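Local coordinates for MW1564 protein (Staphylococcus aureus, PDB 3NTV) that probably transfers a methyl group from S-adenosylmethionine to an oxygen of its acceptor, as a putative O-methyltransferase of the caffeoyl-CoA type, at residues 75-80 with 84-89; 158-163 with 205-210. All coordinates share one frame; numbering follows the deposited sequence. Where two conformers were deposited one is given.

Contact 1. Residues 75-80 with 84-89; sequences ILEIGT and YSSMQF. With SO4 (sulfate ion), chain C.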
ATOM      1  N   ILE A  75       3.128 -15.101 -10.985  1.00 12.23           N
ATOM      2  CA  ILE A  75       2.915 -15.046  -9.535  1.00 11.22           C
ATOM      3  C   ILE A  75       3.008 -16.438  -8.932  1.00 14.30           C
ATOM      4  O   ILE A  75       2.445 -17.381  -9.486  1.00 15.11           O
ATOM      5  CB  ILE A  75       1.533 -14.408  -9.217  1.00 13.58           C
ATOM      6  CG1 ILE A  75       1.443 -12.984  -9.807  1.00 12.71           C
ATOM      7  CG2 ILE A  75       1.227 -14.377  -7.718  1.00 13.74           C
ATOM      8  CD1 ILE A  75       0.016 -12.473  -9.951  1.00 15.45           C
ATOM      9  N   LEU A  76       3.620 -16.536  -7.744  1.00 12.20           N
ATOM     10  CA  LEU A  76       3.653 -17.789  -6.977  1.00 12.35           C
ATOM     11  C   LEU A  76       2.949 -17.507  -5.667  1.00 15.67           C
ATOM     12  O   LEU A  76       3.341 -16.581  -4.953  1.00 16.26           O
ATOM     13  CB  LEU A  76       5.106 -18.247  -6.715  1.00 12.71           C
ATOM     14  CG  LEU A  76       5.265 -19.496  -5.812  1.00 15.42           C
ATOM     15  CD1 LEU A  76       4.646 -20.719  -6.454  1.00 16.31           C
ATOM     16  CD2 LEU A  76       6.755 -19.765  -5.553  1.00 17.91           C
ATOM     17  N   GLU A  77       1.914 -18.287  -5.349  1.00 13.18           N
ATOM     18  CA  GLU A  77       1.163 -18.123  -4.105  0.50 12.93           C
ATOM     19  C   GLU A  77       1.323 -19.363  -3.267  1.00 16.53           C
ATOM     20  O   GLU A  77       1.267 -20.488  -3.790  1.00 15.53           O
ATOM     21  CB  GLU A  77      -0.342 -17.953  -4.351  0.50 14.45           C
ATOM     22  CG  GLU A  77      -0.767 -16.874  -5.318  0.50 18.18           C
ATOM     23  CD  GLU A  77      -2.280 -16.839  -5.430  0.50 28.47           C
ATOM     24  OE1 GLU A  77      -2.868 -15.775  -5.157  0.50 16.65           O
ATOM     25  OE2 GLU A  77      -2.882 -17.898  -5.709  0.50 28.12           O
ATOM     26  N   ILE A  78       1.517 -19.171  -1.956  1.00 15.35           N
ATOM     27  CA  ILE A  78       1.646 -20.311  -1.055  1.00 16.53           C
ATOM     28  C   ILE A  78       0.344 -20.378  -0.269  1.00 21.46           C
ATOM     29  O   ILE A  78       0.113 -19.588   0.658  1.00 22.53           O
ATOM     30  CB  ILE A  78       2.895 -20.237  -0.144  1.00 20.92           C
ATOM     31  CG1 ILE A  78       4.212 -19.896  -0.913  1.00 23.61           C
ATOM     32  CG2 ILE A  78       3.004 -21.515   0.707  1.00 23.12           C
ATOM     33  CD1 ILE A  78       4.671 -20.834  -1.978  1.00 30.98           C
ATOM     34  N   GLY A  79      -0.527 -21.259  -0.704  1.00 19.72           N
ATOM     35  CA  GLY A  79      -1.808 -21.468  -0.057  1.00 20.16           C
ATOM     36  C   GLY A  79      -2.959 -20.757  -0.711  1.00 25.81           C
ATOM     37  O   GLY A  79      -2.802 -19.698  -1.327  1.00 25.09           O
ATOM     38  N   THR A  80      -4.127 -21.352  -0.564  1.00 25.62           N
ATOM     39  CA  THR A  80      -5.393 -20.819  -1.015  1.00 26.52           C
ATOM     40  C   THR A  80      -6.545 -21.480  -0.291  1.00 33.63           C
ATOM     41  O   THR A  80      -6.453 -22.637   0.134  1.00 35.59           O
ATOM     42  CB  THR A  80      -5.562 -20.907  -2.533  1.00 29.96           C
ATOM     43  OG1 THR A  80      -6.677 -20.086  -2.865  1.00 25.58           O
ATOM     44  CG2 THR A  80      -5.760 -22.347  -3.054  1.00 28.72           C
ATOM     45  N   TYR A  84      -9.687 -17.716  -4.783  1.00 18.79           N
ATOM     46  CA  TYR A  84     -10.164 -16.346  -4.936  1.00 16.88           C
ATOM     47  C   TYR A  84      -9.042 -15.374  -5.315  1.00 19.03           C
ATOM     48  O   TYR A  84      -9.164 -14.655  -6.312  1.00 19.56           O
ATOM     49  CB  TYR A  84     -10.919 -15.925  -3.663  1.00 17.92           C
ATOM     50  CG  TYR A  84     -11.253 -14.459  -3.590  1.00 21.10           C
ATOM     51  CD1 TYR A  84     -12.412 -13.958  -4.170  1.00 23.93           C
ATOM     52  CD2 TYR A  84     -10.437 -13.575  -2.888  1.00 21.59           C
ATOM     53  CE1 TYR A  84     -12.735 -12.602  -4.081  1.00 24.94           C
ATOM     54  CE2 TYR A  84     -10.745 -12.224  -2.794  1.00 22.27           C
ATOM     55  CZ  TYR A  84     -11.897 -11.739  -3.394  1.00 27.04           C
ATOM     56  OH  TYR A  84     -12.205 -10.408  -3.263  1.00 27.62           O
ATOM     57  N   SER A  85      -7.927 -15.364  -4.560  1.00 17.51           N
ATOM     58  CA  SER A  85      -6.872 -14.419  -4.923  1.00 16.86           C
ATOM     59  C   SER A  85      -6.251 -14.741  -6.268  1.00 18.02           C
ATOM     60  O   SER A  85      -5.972 -13.805  -7.024  1.00 17.16           O
ATOM     61  CB  SER A  85      -5.800 -14.316  -3.841  1.00 18.73           C
ATOM     62  OG  SER A  85      -5.201 -15.587  -3.674  1.00 23.32           O
ATOM     63  N   SER A  86      -6.068 -16.051  -6.571  1.00 15.53           N
ATOM     64  CA  SER A  86      -5.491 -16.518  -7.842  0.50 15.16           C
ATOM     65  C   SER A  86      -6.287 -15.972  -9.021  1.00 17.79           C
ATOM     66  O   SER A  86      -5.722 -15.401  -9.938  1.00 16.50           O
ATOM     67  CB  SER A  86      -5.509 -18.043  -7.913  0.50 18.05           C
ATOM     68  OG  SER A  86      -4.937 -18.628  -6.761  0.50 26.60           O
HETATM   69  N   MSE A  87      -7.615 -16.123  -8.967  1.00 15.52           N
HETATM   70  CA  MSE A  87      -8.478 -15.649 -10.053  1.00 14.14           C
HETATM   71  C   MSE A  87      -8.535 -14.131 -10.116  1.00 17.21           C
HETATM   72  O   MSE A  87      -8.510 -13.571 -11.204  1.00 17.37           O
HETATM   73  CB  MSE A  87      -9.872 -16.241  -9.938  1.00 15.19           C
HETATM   74  CG  MSE A  87      -9.860 -17.752 -10.108  1.00 19.50           C
HETATM   75 SE   MSE A  87     -11.654 -18.507 -10.054  0.70 24.58          SE
HETATM   76  CE  MSE A  87     -12.058 -18.107  -8.259  1.00 22.40           C
ATOM     77  N   GLN A  88      -8.518 -13.450  -8.947  1.00 14.66           N
ATOM     78  CA  GLN A  88      -8.509 -11.990  -8.935  1.00 13.28           C
ATOM     79  C   GLN A  88      -7.245 -11.462  -9.618  1.00 15.54           C
ATOM     80  O   GLN A  88      -7.323 -10.545 -10.421  1.00 15.74           O
ATOM     81  CB  GLN A  88      -8.650 -11.453  -7.497  1.00 13.86           C
ATOM     82  CG  GLN A  88     -10.071 -11.599  -6.945  1.00 22.69           C
ATOM     83  CD  GLN A  88     -11.023 -10.524  -7.432  1.00 28.93           C
ATOM     84  OE1 GLN A  88     -10.749  -9.806  -8.380  1.00 26.20           O
ATOM     85  NE2 GLN A  88     -12.164 -10.373  -6.773  1.00 24.61           N
ATOM     86  N   PHE A  89      -6.090 -12.093  -9.361  1.00 14.35           N
ATOM     87  CA  PHE A  89      -4.845 -11.657 -10.007  1.00 13.86           C
ATOM     88  C   PHE A  89      -4.876 -11.972 -11.508  1.00 16.96           C
ATOM     89  O   PHE A  89      -4.491 -11.125 -12.312  1.00 16.93           O
ATOM     90  CB  PHE A  89      -3.620 -12.330  -9.365  1.00 15.91           C
ATOM     91  CG  PHE A  89      -3.434 -12.104  -7.874  1.00 16.84           C
ATOM     92  CD1 PHE A  89      -3.896 -10.945  -7.264  1.00 19.81           C
ATOM     93  CD2 PHE A  89      -2.753 -13.032  -7.094  1.00 20.13           C
ATOM     94  CE1 PHE A  89      -3.687 -10.719  -5.896  1.00 21.27           C
ATOM     95  CE2 PHE A  89      -2.562 -12.810  -5.728  1.00 22.66           C
ATOM     96  CZ  PHE A  89      -3.036 -11.658  -5.144  1.00 20.56           C
TER
HETATM   97  S   SO4 C 233      -7.996 -17.139  -1.392  1.00 28.49           S
HETATM   98  O1  SO4 C 233      -7.088 -16.975  -2.553  1.00 32.66           O
HETATM   99  O2  SO4 C 233      -9.102 -17.984  -1.814  1.00 30.04           O
HETATM  100  O3  SO4 C 233      -7.248 -17.801  -0.292  1.00 33.71           O
HETATM  101  O4  SO4 C 233      -8.380 -15.793  -0.930  1.00 33.36           O

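Contact 2. Residues 158-163 with 205-210; sequences FFEIYT and NEWLIK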
ATOM      1  N   PHE A 158       9.391 -21.245   3.816  1.00 16.97           N
ATOM      2  CA  PHE A 158       8.827 -21.016   2.482  1.00 16.92           C
ATOM      3  C   PHE A 158       9.509 -19.836   1.819  1.00 18.64           C
ATOM      4  O   PHE A 158       9.858 -19.936   0.650  1.00 17.60           O
ATOM      5  CB  PHE A 158       7.296 -20.835   2.526  1.00 17.68           C
ATOM      6  CG  PHE A 158       6.501 -21.969   3.130  1.00 17.71           C
ATOM      7  CD1 PHE A 158       6.999 -23.272   3.136  1.00 18.98           C
ATOM      8  CD2 PHE A 158       5.242 -21.742   3.666  1.00 17.82           C
ATOM      9  CE1 PHE A 158       6.260 -24.312   3.706  1.00 19.74           C
ATOM     10  CE2 PHE A 158       4.503 -22.782   4.230  1.00 19.62           C
ATOM     11  CZ  PHE A 158       5.009 -24.065   4.233  1.00 19.13           C
ATOM     12  N   PHE A 159       9.765 -18.744   2.574  1.00 16.35           N
ATOM     13  CA  PHE A 159      10.488 -17.607   2.013  1.00 15.46           C
ATOM     14  C   PHE A 159      11.876 -18.046   1.530  1.00 20.09           C
ATOM     15  O   PHE A 159      12.249 -17.728   0.413  1.00 18.73           O
ATOM     16  CB  PHE A 159      10.598 -16.492   3.058  1.00 16.87           C
ATOM     17  CG  PHE A 159      11.160 -15.176   2.588  1.00 18.25           C
ATOM     18  CD1 PHE A 159      10.341 -14.053   2.476  1.00 18.67           C
ATOM     19  CD2 PHE A 159      12.523 -15.033   2.319  1.00 19.70           C
ATOM     20  CE1 PHE A 159      10.870 -12.821   2.059  1.00 19.48           C
ATOM     21  CE2 PHE A 159      13.052 -13.798   1.922  1.00 21.28           C
ATOM     22  CZ  PHE A 159      12.225 -12.700   1.799  1.00 19.73           C
ATOM     23  N   GLU A 160      12.630 -18.821   2.350  1.00 18.37           N
ATOM     24  CA  GLU A 160      13.975 -19.266   1.944  1.00 18.48           C
ATOM     25  C   GLU A 160      13.951 -20.217   0.735  1.00 20.08           C
ATOM     26  O   GLU A 160      14.793 -20.097  -0.155  1.00 22.07           O
ATOM     27  CB  GLU A 160      14.704 -19.945   3.122  1.00 20.07           C
ATOM     28  CG  GLU A 160      14.974 -19.031   4.306  1.00 28.98           C
ATOM     29  CD  GLU A 160      15.528 -19.727   5.536  1.00 54.92           C
ATOM     30  OE1 GLU A 160      15.025 -20.819   5.889  1.00 42.79           O
ATOM     31  OE2 GLU A 160      16.432 -19.149   6.180  1.00 57.99           O
ATOM     32  N   ILE A 161      12.974 -21.139   0.684  1.00 16.61           N
ATOM     33  CA  ILE A 161      12.868 -22.114  -0.410  1.00 16.28           C
ATOM     34  C   ILE A 161      12.549 -21.476  -1.761  1.00 19.59           C
ATOM     35  O   ILE A 161      13.148 -21.849  -2.767  1.00 17.80           O
ATOM     36  CB  ILE A 161      11.829 -23.238  -0.087  1.00 18.41           C
ATOM     37  CG1 ILE A 161      12.283 -24.133   1.091  1.00 19.07           C
ATOM     38  CG2 ILE A 161      11.493 -24.112  -1.315  1.00 20.28           C
ATOM     39  CD1 ILE A 161      11.129 -24.997   1.687  1.00 22.36           C
ATOM     40  N   TYR A 162      11.566 -20.541  -1.789  1.00 17.18           N
ATOM     41  CA  TYR A 162      11.023 -20.033  -3.042  1.00 15.58           C
ATOM     42  C   TYR A 162      11.594 -18.737  -3.588  1.00 16.87           C
ATOM     43  O   TYR A 162      11.566 -18.547  -4.807  1.00 16.51           O
ATOM     44  CB  TYR A 162       9.471 -19.998  -2.986  1.00 15.30           C
ATOM     45  CG  TYR A 162       8.870 -21.381  -2.808  1.00 15.46           C
ATOM     46  CD1 TYR A 162       8.845 -22.296  -3.863  1.00 16.20           C
ATOM     47  CD2 TYR A 162       8.423 -21.813  -1.560  1.00 16.31           C
ATOM     48  CE1 TYR A 162       8.338 -23.584  -3.693  1.00 16.69           C
ATOM     49  CE2 TYR A 162       7.920 -23.106  -1.376  1.00 16.68           C
ATOM     50  CZ  TYR A 162       7.880 -23.987  -2.449  1.00 19.00           C
ATOM     51  OH  TYR A 162       7.353 -25.248  -2.310  1.00 20.15           O
ATOM     52  N   THR A 163      12.172 -17.890  -2.720  1.00 15.16           N
ATOM     53  CA  THR A 163      12.782 -16.630  -3.172  1.00 15.17           C
ATOM     54  C   THR A 163      13.897 -16.777  -4.187  1.00 19.59           C
ATOM     55  O   THR A 163      13.979 -15.914  -5.040  1.00 19.38           O
ATOM     56  CB  THR A 163      13.069 -15.652  -2.048  1.00 18.18           C
ATOM     57  OG1 THR A 163      13.929 -16.247  -1.083  1.00 18.19           O
ATOM     58  CG2 THR A 163      11.809 -15.123  -1.407  1.00 15.24           C
ATOM     59  N   ASN A 205       8.461 -11.562  11.208  1.00 16.01           N
ATOM     60  CA  ASN A 205       8.656 -10.121  10.958  1.00 16.15           C
ATOM     61  C   ASN A 205      10.078  -9.644  11.270  1.00 20.60           C
ATOM     62  O   ASN A 205      10.688  -8.946  10.462  1.00 19.72           O
ATOM     63  CB  ASN A 205       7.625  -9.295  11.696  1.00 18.05           C
ATOM     64  CG  ASN A 205       6.218  -9.543  11.209  1.00 22.28           C
ATOM     65  OD1 ASN A 205       5.987 -10.072  10.099  1.00 20.20           O
ATOM     66  ND2 ASN A 205       5.252  -9.232  12.045  1.00 16.60           N
ATOM     67  N   GLU A 206      10.605 -10.039  12.442  1.00 20.45           N
ATOM     68  CA  GLU A 206      11.961  -9.666  12.860  1.00 21.08           C
ATOM     69  C   GLU A 206      12.995 -10.260  11.922  1.00 23.53           C
ATOM     70  O   GLU A 206      13.960  -9.595  11.587  1.00 25.01           O
ATOM     71  CB  GLU A 206      12.235 -10.149  14.296  1.00 23.16           C
ATOM     72  CG  GLU A 206      11.423  -9.445  15.365  1.00 37.21           C
ATOM     73  CD  GLU A 206      11.831  -8.030  15.744  1.00 61.24           C
ATOM     74  OE1 GLU A 206      11.008  -7.345  16.392  1.00 56.09           O
ATOM     75  OE2 GLU A 206      12.964  -7.610  15.413  1.00 52.93           O
ATOM     76  N   TRP A 207      12.810 -11.514  11.510  1.00 20.33           N
ATOM     77  CA  TRP A 207      13.753 -12.179  10.620  1.00 21.70           C
ATOM     78  C   TRP A 207      13.719 -11.489   9.232  1.00 23.77           C
ATOM     79  O   TRP A 207      14.766 -11.255   8.630  1.00 23.64           O
ATOM     80  CB  TRP A 207      13.371 -13.657  10.524  1.00 22.27           C
ATOM     81  CG  TRP A 207      14.127 -14.430   9.499  1.00 24.68           C
ATOM     82  CD1 TRP A 207      15.326 -15.060   9.662  1.00 28.10           C
ATOM     83  CD2 TRP A 207      13.705 -14.702   8.158  1.00 25.20           C
ATOM     84  NE1 TRP A 207      15.687 -15.695   8.495  1.00 28.03           N
ATOM     85  CE2 TRP A 207      14.693 -15.514   7.564  1.00 29.29           C
ATOM     86  CE3 TRP A 207      12.560 -14.363   7.409  1.00 26.74           C
ATOM     87  CZ2 TRP A 207      14.593 -15.967   6.244  1.00 29.17           C
ATOM     88  CZ3 TRP A 207      12.454 -14.826   6.109  1.00 28.06           C
ATOM     89  CH2 TRP A 207      13.471 -15.599   5.532  1.00 28.85           C
ATOM     90  N   LEU A 208      12.515 -11.135   8.761  1.00 19.98           N
ATOM     91  CA  LEU A 208      12.345 -10.488   7.456  1.00 19.08           C
ATOM     92  C   LEU A 208      13.066  -9.151   7.348  1.00 23.24           C
ATOM     93  O   LEU A 208      13.784  -8.931   6.370  1.00 22.88           O
ATOM     94  CB  LEU A 208      10.861 -10.332   7.140  1.00 18.30           C
ATOM     95  CG  LEU A 208      10.488  -9.625   5.822  1.00 20.32           C
ATOM     96  CD1 LEU A 208      11.015 -10.400   4.631  1.00 20.71           C
ATOM     97  CD2 LEU A 208       8.985  -9.481   5.739  1.00 18.03           C
ATOM     98  N   ILE A 209      12.889  -8.272   8.345  1.00 21.61           N
ATOM     99  CA  ILE A 209      13.534  -6.957   8.347  1.00 23.11           C
ATOM    100  C   ILE A 209      15.062  -7.041   8.338  1.00 29.62           C
ATOM    101  O   ILE A 209      15.709  -6.072   7.942  1.00 28.82           O
ATOM    102  CB  ILE A 209      13.020  -6.023   9.463  1.00 26.52           C
ATOM    103  CG1 ILE A 209      13.336  -6.553  10.874  1.00 26.79           C
ATOM    104  CG2 ILE A 209      11.554  -5.728   9.285  1.00 28.72           C
ATOM    105  CD1 ILE A 209      13.146  -5.544  12.033  1.00 32.07           C
ATOM    106  N   LYS A 210      15.621  -8.183   8.786  1.00 29.15           N
ATOM    107  CA  LYS A 210      17.064  -8.420   8.852  1.00 30.92           C
ATOM    108  C   LYS A 210      17.670  -9.065   7.596  1.00 36.71           C
ATOM    109  O   LYS A 210      18.876  -9.313   7.569  1.00 37.28           O
ATOM    110  CB  LYS A 210      17.453  -9.188  10.139  1.00 34.33           C
ATOM    111  CG  LYS A 210      17.072  -8.497  11.455  1.00 48.03           C
ATOM    112  CD  LYS A 210      17.697  -7.106  11.644  1.00 55.42           C
ATOM    113  CE  LYS A 210      17.395  -6.509  13.000  1.00 58.18           C
ATOM    114  NZ  LYS A 210      16.566  -5.282  12.892  1.00 55.76           N
TER

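Contact 1. Residues 75-80 with 84-89
Glu77 reaches from the strand to the first turn of the helix, where Ser85 and Ser86 receive its carboxylate. CG stands opposite the carbonyl carbon and the chain is extended beyond it, which carries the oxygens across the gap between strand 75-78 and helix 84-89, whose axes run 10.2 Å apart and nearly antiparallel at 167°. Glu77 OE1 lies 2.8 Å from Ser85 OG. Ser85 OG is also 2.6 Å from sulfate O1, and because its one proton has two acceptors within reach, which of them it serves is not settled. On the other branch, Glu77 OE2 to Ser86 OG measures only 2.4 Å; both residues have alternate conformers, so this length is doubtful. Thr100 on strand 97-102 adds a further hydrogen bond to OE2. The strand, the turn through Gly79 and Thr80, and this helix open a beta-alpha-beta unit of the Rossmann-like fold, and the sequence EIGT matches the glycine-containing motif that, in class I methyltransferases, borders the S-adenosylmethionine site. Here the turn and the helix start hold a sulfate, probably from the crystallisation liquor. Ser85 N gives sulfate O1 a nearly straight hydrogen bond of 2.7 Å. Tyr84 N reaches sulfate O2 at 3.0 Å. Ser85 OG sits between its own N and carbonyl carbon (chi1 61°), which brings it to the same O1. Thr80 OG1, also hydrogen-bonded with Gly83 N, adds a weak bond there, and the amides of Ala81, Ile82 and Val55 complete the cradle. Toward the start of the strand, Ile75 CD1 is 3.7 Å from Phe89 CB. Glu77 OE1 approaches Phe89 CE2 obliquely to 3.0 Å, carboxylate and ring planes 69° apart.

Contact 2. Residues 158-163 with 205-210
Trp207 points the edge of its six-membered ring at the face of Phe159, and this aromatic pair is the main element joining helix 158-162 to helix 205-209. The planes are 88° apart and the centroids 5.2 Å, the signature of an offset edge-to-face (T-shaped) stack. At the closest point Trp207 CH2 is 3.4 Å from Phe159 CD2, with Trp207 CZ3 beside it over the same ring. Trp207 carries CG opposite its backbone N (chi1 172°), which swings the indole across the space between the helices. The opposite face of Phe159 is occupied by Thr163 CG2, 3.7 Å above the plane and centred on it, so the ring is clamped from both sides; Tyr214 on strand 214-219 adds another edge-to-face partner.

Aliphatic packing flanks the stack. Leu208 sets CD1 3.5 Å from Phe159 CE1, with Phe159 CZ next to CE1, and the two side chains cross at about a right angle. Glu160 lays CG 3.6 Å from Trp207 CZ2 on the exposed side, its carboxylate plane turned steeply to the indole.

No polar bond joins the two segments; within 158-163, Thr163 OG1 hydrogen-bonds Phe159 O at 2.7 Å, approaching from the face of the carbonyl opposite Thr163 N. This double grip fixes the threonine whose methyl backs the Phe159 ring. Asn205 ND2 bonds Tyr28 of the second subunit.

The helix axes, 36° from parallel, are 12.7 Å apart at their closest, so contact is made by side chains alone. The chemistry implies cohesion by dispersion and ring electrostatics, shielded at Phe159 and Leu208 and bordered by solvent at Glu160.

In the fold
Helix 84-90 of contact 1 packs on one face of the mixed sheet and helix 155-162 of contact 2 on the other, the centres of the contacts about 19 Å apart. Contact 1 comes first along the chain, joining strand 74-78 to helix 84-90, and closes before contact 2 brings helix 155-162 against helix 192-209. The strand is the connection: Glu77 and Ile75 point toward helix 84-90, whereas Leu76 and Ile78 pack on Tyr162 and Phe158 of contact 2, with Leu76 CD2 3.7 Å from Tyr162 CD1. The Rossmann-like core is thus layered helix, sheet, helix. Contact 1 is buried and ends, at the turn after the strand, where the cofactor presumably binds; contact 2 lies farther out, where helix 192-209 also meets the second subunit.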